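PDB 6N0S: ATPase associated with various cellular activities, AAA_5 from Staphylothermus marinus, which probably binds and hydrolyses ATP as an McrB-type restriction protein, its N-terminal EVE-like domain, the part present here, resembling PUA-like RNA-binding domains. Local coordinates for residues Arg64-His67 with Asp68-Lys71; Lys148-Gln151 with Val152-Ile155; Ile156-Ile159 with Thr160-Gly163. All coordinates share one frame; numbering follows the deposited sequence.

Contact 1: residues Arg64-His67 with Asp68-Lys71; sequences RASH and DLGK
Ser-66 and the backbone of Asp-68 and Leu-69 meet in an ST turn. It shapes the loop between strands 54-61 and 72-80 of this EVE-like, PUA-related domain. The hydroxyl Ser-66 OG receives two backbone N-H groups. The shorter and straighter bond comes from Leu-69 N, at 2.9 Å from Ser-66 OG and with an N-H...O angle of 161°. The second comes from Asp-68 N, which lies 3.3 Å from Ser-66 OG and points less directly at it. Ser-66 holds OG opposite its own backbone N (chi1 166°), which turns the oxygen toward the N-H groups of Asp-68 and Leu-69. The same oxygen packs against Leu-69 CB at 3.5 Å. The two bonds probably help hold the chain in its turn.

On the exposed tip, the His-67 ring and the Asp-68 carboxylate are neighbours. Their planes stand 74° apart, and no hydrogen bond joins them.

Further out, the side chain of Ser-66 rests on Ile-61 of strand 54-61, and that of Leu-69 on Leu-24 of another loop. Leu-69 O is hydrogen-bonded to Thr-72 OG1, at the start of the next strand. The two sides of the loop are therefore tied to the strands it connects. At the tip, the nearest approach of the two side chains is made by a ring carbon: His-67 CD2 lies 3.2 Å from Asp-68 OD2.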
# COMPACT_ATOMS: atom_id res chain seq x y z
N ARG A 64 -14.88 -4.43 1.48
CA ARG A 64 -14.75 -5.41 2.54
C ARG A 64 -13.81 -4.96 3.65
O ARG A 64 -13.80 -5.57 4.72
CB ARG A 64 -14.25 -6.74 1.97
CG ARG A 64 -15.19 -7.30 0.93
CD ARG A 64 -15.05 -8.81 0.79
NE ARG A 64 -13.66 -9.25 0.74
CZ ARG A 64 -12.91 -9.22 -0.36
NH1 ARG A 64 -13.39 -8.74 -1.50
NH2 ARG A 64 -11.66 -9.66 -0.31
N ALA A 65 -12.98 -3.94 3.42
CA ALA A 65 -11.97 -3.59 4.40
C ALA A 65 -12.53 -2.80 5.57
O ALA A 65 -11.90 -2.76 6.64
CB ALA A 65 -10.84 -2.81 3.73
N SER A 66 -13.68 -2.17 5.39
CA SER A 66 -14.31 -1.32 6.38
C SER A 66 -15.78 -1.18 6.02
O SER A 66 -16.12 -1.03 4.84
CB SER A 66 -13.65 0.06 6.45
OG SER A 66 -14.45 0.98 7.18
N HIS A 67 -16.63 -1.20 7.04
CA HIS A 67 -18.07 -1.05 6.82
C HIS A 67 -18.45 0.40 6.52
O HIS A 67 -19.42 0.64 5.78
CB HIS A 67 -18.83 -1.55 8.04
CG HIS A 67 -18.14 -1.27 9.33
ND1 HIS A 67 -17.09 -2.05 9.79
CD2 HIS A 67 -18.31 -0.29 10.24
CE1 HIS A 67 -16.66 -1.57 10.94
NE2 HIS A 67 -17.38 -0.50 11.24
N ASP A 68 -17.72 1.37 7.07
CA ASP A 68 -18.06 2.78 6.93
C ASP A 68 -17.15 3.52 5.96
O ASP A 68 -17.57 4.53 5.38
CB ASP A 68 -18.00 3.48 8.29
CG ASP A 68 -19.07 2.99 9.26
OD1 ASP A 68 -20.21 2.70 8.81
OD2 ASP A 68 -18.77 2.88 10.47
N LEU A 69 -15.91 3.07 5.79
CA LEU A 69 -14.98 3.70 4.86
C LEU A 69 -14.73 2.84 3.62
O LEU A 69 -13.76 3.06 2.89
CB LEU A 69 -13.68 4.02 5.60
CG LEU A 69 -13.84 5.02 6.76
CD1 LEU A 69 -12.57 5.12 7.61
CD2 LEU A 69 -14.24 6.42 6.24
N GLY A 70 -15.61 1.87 3.35
CA GLY A 70 -15.46 1.07 2.15
C GLY A 70 -15.50 1.92 0.89
O GLY A 70 -16.23 2.91 0.80
N LYS A 71 -14.71 1.53 -0.10
CA LYS A 71 -14.63 2.23 -1.38
C LYS A 71 -14.38 3.73 -1.17
O LYS A 71 -15.15 4.57 -1.62
CB LYS A 71 -15.89 2.00 -2.21
CG LYS A 71 -16.01 0.60 -2.79
CD LYS A 71 -17.30 0.43 -3.58
CE LYS A 71 -17.10 -0.47 -4.79
NZ LYS A 71 -16.12 0.14 -5.72

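Contact 2: residues Lys148-Gln151 with Val152-Ile155; sequences KYDQ and VRDI
Tyr-149 and Arg-153 pack against each other across a tight turn at the end of strand 138-148. The backbone bond from Val-152 N to Tyr-149 O, 2.8 Å long, closes a type I beta turn with Asp-150 and Gln-151 at its corners. Just before it, Gln-151 N reaches Lys-148 O, and Lys-148 N gives its hydrogen to Gln-151 OE1 at 2.9 Å. Gln-151 therefore holds both polar backbone atoms of Lys-148.

The close-packed side is aromatic and aliphatic. Arg-153 CB sits over one face of the Tyr-149 ring, a CH-pi contact of 4.0 Å to the ring centroid. The arginine chain then bends at CG-CD (chi3 -51°) and brings its guanidinium back to the ring. There Arg-153 NH1 comes to 3.2 Å from Tyr-149 CE2, with the two planes 62° apart, so the groups do not stack flat. Val-152 is buried, placing CG2 3.6 Å from Tyr-149 O and touching Phe-73 of strand 72-80. Ile-156, next along the loop, also packs on Tyr-149.

The solvent side is looser. Asp-150 and Arg-153 are exposed, and their salt bridge is long, 3.5 Å from Asp-150 OD1 to Arg-153 NH1. A water donates to Arg-153 O at 3.1 Å and lies in the plane of the Tyr-149 ring at its edge, though its very short approach to the hydroxyl is doubtful. The chemistry is consistent with ring packing helping to place the arginine, while the carboxylate probably offsets part of its charge.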
# COMPACT_ATOMS: atom_id res chain seq x y z
N LYS A 148 -14.87 9.51 -1.56
CA LYS A 148 -15.60 8.33 -1.97
C LYS A 148 -15.28 8.03 -3.43
O LYS A 148 -15.05 8.94 -4.24
CB LYS A 148 -17.12 8.53 -1.79
CG LYS A 148 -17.63 8.82 -0.35
CD LYS A 148 -18.09 7.54 0.38
CE LYS A 148 -18.26 7.72 1.91
NZ LYS A 148 -19.51 8.45 2.32
N TYR A 149 -15.21 6.74 -3.75
CA TYR A 149 -14.96 6.29 -5.12
C TYR A 149 -15.91 6.95 -6.11
O TYR A 149 -15.50 7.39 -7.19
CB TYR A 149 -15.09 4.77 -5.17
CG TYR A 149 -15.14 4.20 -6.56
CD1 TYR A 149 -14.11 4.40 -7.45
CD2 TYR A 149 -16.24 3.45 -6.98
CE1 TYR A 149 -14.16 3.89 -8.74
CE2 TYR A 149 -16.30 2.92 -8.26
CZ TYR A 149 -15.26 3.14 -9.14
OH TYR A 149 -15.31 2.61 -10.43
N ASP A 150 -17.19 7.01 -5.76
CA ASP A 150 -18.18 7.60 -6.66
C ASP A 150 -17.83 9.04 -7.05
O ASP A 150 -18.26 9.49 -8.12
CB ASP A 150 -19.56 7.55 -6.00
CG ASP A 150 -20.67 7.85 -6.98
OD1 ASP A 150 -20.89 7.04 -7.91
OD2 ASP A 150 -21.30 8.92 -6.82
N GLN A 151 -17.04 9.75 -6.25
CA GLN A 151 -16.65 11.10 -6.63
C GLN A 151 -15.65 11.13 -7.77
O GLN A 151 -15.50 12.18 -8.40
CB GLN A 151 -16.04 11.83 -5.43
CG GLN A 151 -17.00 12.27 -4.32
CD GLN A 151 -16.26 12.82 -3.11
OE1 GLN A 151 -16.08 12.10 -2.12
NE2 GLN A 151 -15.81 14.07 -3.19
N VAL A 152 -14.92 10.04 -8.03
CA VAL A 152 -13.86 10.08 -9.02
C VAL A 152 -13.95 8.89 -9.96
O VAL A 152 -13.00 8.61 -10.70
CB VAL A 152 -12.47 10.15 -8.36
CG1 VAL A 152 -12.34 11.39 -7.57
CG2 VAL A 152 -12.22 8.92 -7.47
N ARG A 153 -15.10 8.22 -9.98
CA ARG A 153 -15.23 6.95 -10.70
C ARG A 153 -15.02 7.11 -12.20
O ARG A 153 -14.63 6.15 -12.86
CB ARG A 153 -16.61 6.33 -10.41
CG ARG A 153 -17.80 7.17 -10.84
CD ARG A 153 -19.14 6.48 -10.52
NE ARG A 153 -19.19 5.11 -11.02
CZ ARG A 153 -19.22 4.01 -10.26
NH1 ARG A 153 -19.22 4.08 -8.93
NH2 ARG A 153 -19.26 2.81 -10.83
N ASP A 154 -15.28 8.30 -12.74
CA ASP A 154 -15.13 8.53 -14.17
C ASP A 154 -13.76 9.08 -14.51
O ASP A 154 -13.49 9.34 -15.68
CB ASP A 154 -16.24 9.47 -14.66
CG ASP A 154 -17.62 8.78 -14.68
OD1 ASP A 154 -17.69 7.62 -15.12
OD2 ASP A 154 -18.63 9.38 -14.25
N ILE A 155 -12.88 9.17 -13.52
CA ILE A 155 -11.54 9.73 -13.68
C ILE A 155 -10.48 8.64 -13.60
O ILE A 155 -9.65 8.50 -14.50
CB ILE A 155 -11.29 10.81 -12.61
CG1 ILE A 155 -12.17 12.02 -12.91
CG2 ILE A 155 -9.82 11.19 -12.56
CD1 ILE A 155 -12.40 12.89 -11.71
O HOH W 1 -13.61 3.42 -11.95

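Contact 3: residues Ile156-Ile159 with Thr160-Gly163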
# COMPACT_ATOMS: atom_id res chain seq x y z
N ILE A 156 -10.50 7.87 -12.51
CA ILE A 156 -9.62 6.71 -12.37
C ILE A 156 -10.37 5.47 -12.86
O ILE A 156 -11.59 5.50 -13.04
CB ILE A 156 -9.13 6.54 -10.91
CG1 ILE A 156 -10.27 6.64 -9.88
CG2 ILE A 156 -8.07 7.61 -10.58
CD1 ILE A 156 -11.04 5.33 -9.61
N SER A 157 -9.66 4.37 -13.07
CA SER A 157 -10.27 3.19 -13.65
C SER A 157 -10.18 2.04 -12.66
O SER A 157 -9.26 1.21 -12.72
CB SER A 157 -9.62 2.84 -15.01
OG SER A 157 -10.48 1.94 -15.68
N HIS A 158 -11.16 1.97 -11.78
CA HIS A 158 -11.20 0.94 -10.74
C HIS A 158 -11.24 -0.47 -11.33
O HIS A 158 -10.70 -1.39 -10.73
CB HIS A 158 -12.41 1.22 -9.84
CG HIS A 158 -12.66 0.20 -8.78
ND1 HIS A 158 -13.37 -0.96 -9.02
CD2 HIS A 158 -12.34 0.18 -7.46
CE1 HIS A 158 -13.45 -1.66 -7.90
NE2 HIS A 158 -12.84 -0.99 -6.94
N ILE A 159 -11.82 -0.65 -12.52
CA ILE A 159 -11.97 -2.00 -13.05
C ILE A 159 -10.60 -2.64 -13.31
O ILE A 159 -10.47 -3.87 -13.27
CB ILE A 159 -12.86 -1.97 -14.32
CG1 ILE A 159 -13.22 -3.38 -14.77
CG2 ILE A 159 -12.19 -1.21 -15.46
CD1 ILE A 159 -13.92 -4.17 -13.71
N THR A 160 -9.56 -1.84 -13.53
CA THR A 160 -8.24 -2.39 -13.79
C THR A 160 -7.49 -2.74 -12.52
O THR A 160 -6.42 -3.35 -12.61
CB THR A 160 -7.38 -1.43 -14.64
OG1 THR A 160 -7.01 -0.27 -13.89
CG2 THR A 160 -8.13 -0.97 -15.86
N TRP A 161 -8.06 -2.43 -11.35
CA TRP A 161 -7.45 -2.64 -10.05
C TRP A 161 -7.73 -4.03 -9.49
O TRP A 161 -7.21 -4.37 -8.41
CB TRP A 161 -7.96 -1.57 -9.07
CG TRP A 161 -7.50 -0.20 -9.42
CD1 TRP A 161 -6.76 0.15 -10.51
CD2 TRP A 161 -7.76 1.01 -8.70
NE1 TRP A 161 -6.51 1.50 -10.49
CE2 TRP A 161 -7.12 2.06 -9.41
CE3 TRP A 161 -8.46 1.32 -7.53
CZ2 TRP A 161 -7.17 3.38 -8.99
CZ3 TRP A 161 -8.50 2.63 -7.11
CH2 TRP A 161 -7.85 3.65 -7.83
N THR A 162 -8.51 -4.83 -10.19
CA THR A 162 -8.92 -6.12 -9.66
C THR A 162 -7.71 -6.98 -9.34
O THR A 162 -6.82 -7.17 -10.17
CB THR A 162 -9.84 -6.84 -10.66
OG1 THR A 162 -10.89 -5.95 -11.05
CG2 THR A 162 -10.47 -8.04 -10.03
N GLY A 163 -7.66 -7.47 -8.11
CA GLY A 163 -6.57 -8.32 -7.67
C GLY A 163 -5.24 -7.64 -7.49
O GLY A 163 -4.21 -8.33 -7.44
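The chain from Ser-157 to Trp-161 winds into a short 3-10 turn, with Thr-160 N bonded to Ser-157 O at 3.2 Å and Trp-161 N to His-158 O at 2.9 Å. The Thr-160 hydroxyl adds a second bond to the first of these acceptors. Thr-160 OG1 stands between its own backbone N and carbonyl carbon (chi1 70°), from where it gives its hydrogen to Ser-157 O at 2.9 Å. It arrives in the carbonyl plane, whereas the backbone N-H of the same residue comes in from above that plane. Two donors thus grip one oxygen. Two residues further on, Thr-162 OG1 donates to Ile-159 O at 3.1 Å.

The Trp-161 indole folds back against the turn. One face of its indole is covered by backbone: Ser-157 O lies 3.4 Å above the ring plane, and His-158 CA makes a CH-pi contact with the five-membered ring, 4.2 Å from its centroid. Ile-156 CD1 reaches Trp-161 CH2 at 4.0 Å, an apolar contact at the far end of the indole. The imidazole of His-158 meets the six-membered ring obliquely, with planes 49° apart. The buried indole thus lies against the turn, while Ser-157, Thr-160 and Thr-162 are exposed.

The imidazole also meets the ring of Tyr-149, their planes at about 45°. The whole turn lies in the long loop that leaves strand 138-148, one outermost strand of the five-stranded mixed sheet, and leads to strand 166-169, the other outermost strand.

Following the chain from the N terminus, contact 1 comes first and closes the loop between the antiparallel neighbours 54-61 and 72-80. Contact 2 turns the chain as strand 138-148 ends, and contact 3 follows at once in the same loop, before strand 166-169. The three are in series; none nests within or crosses another. They still meet in space. Lys-71 O lies 3.0 Å from Tyr-149 N, a probable hydrogen bond between contacts 1 and 2, and the Lys-71 side chain packs on His-158 of contact 3. Lys-71 and Tyr-149 therefore link the two loops at one end of the mixed sheet.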